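Local coordinates for protein cytochrome P450 (Rhodococcus erythropolis, PDB 3WEC) that is a heme-dependent monooxygenase that N-hydroxylates the quinoline ring of aurachin alkaloids, a step essential for their antibiotic activity, at residues D25-Y30 and F296-H301. Residues are numbered along the deposited sequence; the frame is centred on the assembly and turned at random.
Sequences DPYPVY and FEPPAH
Pro26 and His301 face each other with CA atoms 9.6 Å apart, so side chains bridge helix 27-36 and the loop that leaves helix 286-296. Two tyrosine hydroxyls make the bridge. Tyr27 OH donates to Glu297 OE1 at 2.8 Å from above the carboxylate plane, 62° out of it. The Glu297 chain bends at chi2 (-81°), which brings the carboxylate back to the phenol. Arg400 forms a salt bridge to the same oxygen, so OE1 is gripped twice. Tyr30 OH and His301 ND1 share a hydrogen bond of 2.6 Å at the imidazole edge. Tyr27 OH also lies 3.1 Å from His301 NE2. The imidazole has a phenol near each nitrogen, and Pro26 CG packs against its CE1 at 3.9 Å. Asp25 OD2 accepts a weak helix-capping bond from Tyr27 N. Tyr27, Tyr30 and His301 form an aromatic cluster, the Tyr27 and His301 planes inclined at 55°. In the P450 fold it ties helix A (27-36) to the loop after the ExxR-bearing helix K (286-296). In that loop, Pro299 touches the heme and Ala300 the bound aurachin intermediate. Helix 328-333 packs on Tyr30 and His301, helix 240-271 on Glu297 and Pro299, and strand 303-307 follows His301.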
ATOM      1  N   ASP A  25      -3.931   9.026 -16.119  1.00 58.10           N
ATOM      2  CA  ASP A  25      -2.564   8.895 -16.610  1.00 55.43           C
ATOM      3  C   ASP A  25      -1.741  10.027 -16.040  1.00 54.21           C
ATOM      4  O   ASP A  25      -1.915  11.179 -16.423  1.00 55.90           O
ATOM      5  CB  ASP A  25      -2.461   8.854 -18.142  1.00 57.25           C
ATOM      6  CG  ASP A  25      -1.053   8.477 -18.619  1.00 56.06           C
ATOM      7  OD1 ASP A  25      -0.773   8.613 -19.826  1.00 57.76           O
ATOM      8  OD2 ASP A  25      -0.218   8.051 -17.773  1.00 54.11           O
ATOM      9  N   PRO A  26      -0.862   9.703 -15.075  1.00 51.27           N
ATOM     10  CA  PRO A  26      -0.077  10.742 -14.443  1.00 50.81           C
ATOM     11  C   PRO A  26       1.362  10.797 -14.950  1.00 50.25           C
ATOM     12  O   PRO A  26       2.056  11.784 -14.707  1.00 50.75           O
ATOM     13  CB  PRO A  26      -0.113  10.352 -12.946  1.00 48.83           C
ATOM     14  CG  PRO A  26      -0.771   9.028 -12.861  1.00 47.57           C
ATOM     15  CD  PRO A  26      -0.922   8.489 -14.246  1.00 48.84           C
ATOM     16  N   TYR A  27       1.796   9.757 -15.653  1.00 50.14           N
ATOM     17  CA  TYR A  27       3.199   9.618 -16.086  1.00 50.69           C
ATOM     18  C   TYR A  27       3.735  10.706 -17.020  1.00 53.36           C
ATOM     19  O   TYR A  27       4.828  11.214 -16.787  1.00 54.60           O
ATOM     20  CB  TYR A  27       3.462   8.212 -16.628  1.00 49.97           C
ATOM     21  CG  TYR A  27       3.015   7.197 -15.614  1.00 48.24           C
ATOM     22  CD1 TYR A  27       3.799   6.921 -14.488  1.00 45.49           C
ATOM     23  CD2 TYR A  27       1.777   6.561 -15.746  1.00 48.26           C
ATOM     24  CE1 TYR A  27       3.378   6.017 -13.536  1.00 44.54           C
ATOM     25  CE2 TYR A  27       1.335   5.663 -14.787  1.00 47.22           C
ATOM     26  CZ  TYR A  27       2.139   5.388 -13.687  1.00 45.48           C
ATOM     27  OH  TYR A  27       1.689   4.478 -12.747  1.00 44.05           O
ATOM     28  N   PRO A  28       2.980  11.076 -18.070  1.00 55.73           N
ATOM     29  CA  PRO A  28       3.557  12.169 -18.870  1.00 58.39           C
ATOM     30  C   PRO A  28       3.763  13.439 -18.039  1.00 59.26           C
ATOM     31  O   PRO A  28       4.628  14.254 -18.388  1.00 62.43           O
ATOM     32  CB  PRO A  28       2.513  12.412 -19.977  1.00 60.66           C
ATOM     33  CG  PRO A  28       1.789  11.108 -20.100  1.00 59.51           C
ATOM     34  CD  PRO A  28       1.787  10.484 -18.706  1.00 56.57           C
ATOM     35  N   VAL A  29       2.980  13.607 -16.968  1.00 57.15           N
ATOM     36  CA  VAL A  29       3.074  14.797 -16.117  1.00 57.79           C
ATOM     37  C   VAL A  29       4.222  14.635 -15.130  1.00 55.85           C
ATOM     38  O   VAL A  29       4.904  15.603 -14.796  1.00 56.67           O
ATOM     39  CB  VAL A  29       1.748  15.088 -15.379  1.00 58.61           C
ATOM     40  CG1 VAL A  29       1.915  16.235 -14.386  1.00 59.64           C
ATOM     41  CG2 VAL A  29       0.623  15.375 -16.377  1.00 61.47           C
ATOM     42  N   TYR A  30       4.412  13.393 -14.675  1.00 52.80           N
ATOM     43  CA  TYR A  30       5.577  12.991 -13.892  1.00 50.94           C
ATOM     44  C   TYR A  30       6.841  13.202 -14.711  1.00 52.62           C
ATOM     45  O   TYR A  30       7.891  13.530 -14.161  1.00 53.76           O
ATOM     46  CB  TYR A  30       5.495  11.504 -13.515  1.00 48.04           C
ATOM     47  CG  TYR A  30       4.464  11.106 -12.451  1.00 46.32           C
ATOM     48  CD1 TYR A  30       3.976   9.803 -12.393  1.00 44.33           C
ATOM     49  CD2 TYR A  30       4.016  12.003 -11.498  1.00 46.61           C
ATOM     50  CE1 TYR A  30       3.064   9.413 -11.433  1.00 43.31           C
ATOM     51  CE2 TYR A  30       3.100  11.613 -10.520  1.00 45.95           C
ATOM     52  CZ  TYR A  30       2.617  10.318 -10.488  1.00 44.03           C
ATOM     53  OH  TYR A  30       1.683   9.945  -9.517  1.00 42.32           O
ATOM     54  N   PHE A 296       6.425  -0.325 -12.533  1.00 40.19           N
ATOM     55  CA  PHE A 296       5.665   0.316 -13.626  1.00 41.47           C
ATOM     56  C   PHE A 296       4.320   0.854 -13.155  1.00 39.67           C
ATOM     57  O   PHE A 296       3.876   1.892 -13.613  1.00 41.90           O
ATOM     58  CB  PHE A 296       5.437  -0.701 -14.770  1.00 41.83           C
ATOM     59  CG  PHE A 296       4.986  -0.090 -16.061  1.00 43.60           C
ATOM     60  CD1 PHE A 296       5.869   0.604 -16.878  1.00 45.94           C
ATOM     61  CD2 PHE A 296       3.668  -0.247 -16.497  1.00 43.68           C
ATOM     62  CE1 PHE A 296       5.437   1.156 -18.101  1.00 48.12           C
ATOM     63  CE2 PHE A 296       3.237   0.312 -17.708  1.00 45.36           C
ATOM     64  CZ  PHE A 296       4.131   1.002 -18.522  1.00 47.18           C
ATOM     65  N   GLU A 297       3.635   0.121 -12.285  1.00 37.23           N
ATOM     66  CA  GLU A 297       2.333   0.577 -11.829  1.00 35.97           C
ATOM     67  C   GLU A 297       2.195   0.352 -10.318  1.00 33.63           C
ATOM     68  O   GLU A 297       1.497  -0.562  -9.897  1.00 32.88           O
ATOM     69  CB  GLU A 297       1.195  -0.134 -12.579  1.00 36.66           C
ATOM     70  CG  GLU A 297       0.981   0.295 -14.034  1.00 39.26           C
ATOM     71  CD  GLU A 297       0.189   1.576 -14.195  1.00 40.55           C
ATOM     72  OE1 GLU A 297      -0.056   2.276 -13.190  1.00 40.04           O
ATOM     73  OE2 GLU A 297      -0.171   1.921 -15.352  1.00 44.13           O
ATOM     74  N   PRO A 298       2.845   1.205  -9.508  1.00 32.73           N
ATOM     75  CA  PRO A 298       2.852   0.980  -8.051  1.00 30.58           C
ATOM     76  C   PRO A 298       1.492   1.280  -7.477  1.00 29.56           C
ATOM     77  O   PRO A 298       0.753   2.074  -8.054  1.00 31.45           O
ATOM     78  CB  PRO A 298       3.921   1.969  -7.540  1.00 31.94           C
ATOM     79  CG  PRO A 298       4.449   2.697  -8.756  1.00 33.65           C
ATOM     80  CD  PRO A 298       3.472   2.493  -9.875  1.00 33.36           C
ATOM     81  N   PRO A 299       1.105   0.606  -6.375  1.00 28.28           N
ATOM     82  CA  PRO A 299      -0.252   0.889  -5.891  1.00 26.94           C
ATOM     83  C   PRO A 299      -0.297   2.217  -5.110  1.00 27.91           C
ATOM     84  O   PRO A 299      -1.353   2.894  -5.068  1.00 27.92           O
ATOM     85  CB  PRO A 299      -0.564  -0.319  -4.994  1.00 25.04           C
ATOM     86  CG  PRO A 299       0.785  -0.760  -4.508  1.00 26.39           C
ATOM     87  CD  PRO A 299       1.763  -0.475  -5.617  1.00 26.48           C
ATOM     88  N   ALA A 300       0.839   2.580  -4.501  1.00 26.66           N
ATOM     89  CA  ALA A 300       0.984   3.866  -3.859  1.00 28.67           C
ATOM     90  C   ALA A 300       1.919   4.761  -4.682  1.00 29.96           C
ATOM     91  O   ALA A 300       3.093   4.448  -4.814  1.00 29.59           O
ATOM     92  CB  ALA A 300       1.515   3.714  -2.438  1.00 27.98           C
ATOM     93  N   HIS A 301       1.394   5.862  -5.212  1.00 31.70           N
ATOM     94  CA  HIS A 301       2.209   6.848  -5.965  1.00 35.87           C
ATOM     95  C   HIS A 301       2.998   7.780  -5.082  1.00 37.77           C
ATOM     96  O   HIS A 301       3.977   8.384  -5.533  1.00 39.15           O
ATOM     97  CB  HIS A 301       1.353   7.622  -7.000  1.00 36.53           C
ATOM     98  CG  HIS A 301       1.139   6.855  -8.290  1.00 37.03           C
ATOM     99  ND1 HIS A 301       1.122   7.452  -9.507  1.00 39.01           N
ATOM    100  CD2 HIS A 301       0.942   5.482  -8.522  1.00 34.87           C
ATOM    101  CE1 HIS A 301       0.918   6.515 -10.460  1.00 38.67           C
ATOM    102  NE2 HIS A 301       0.796   5.315  -9.857  1.00 35.62           N
TER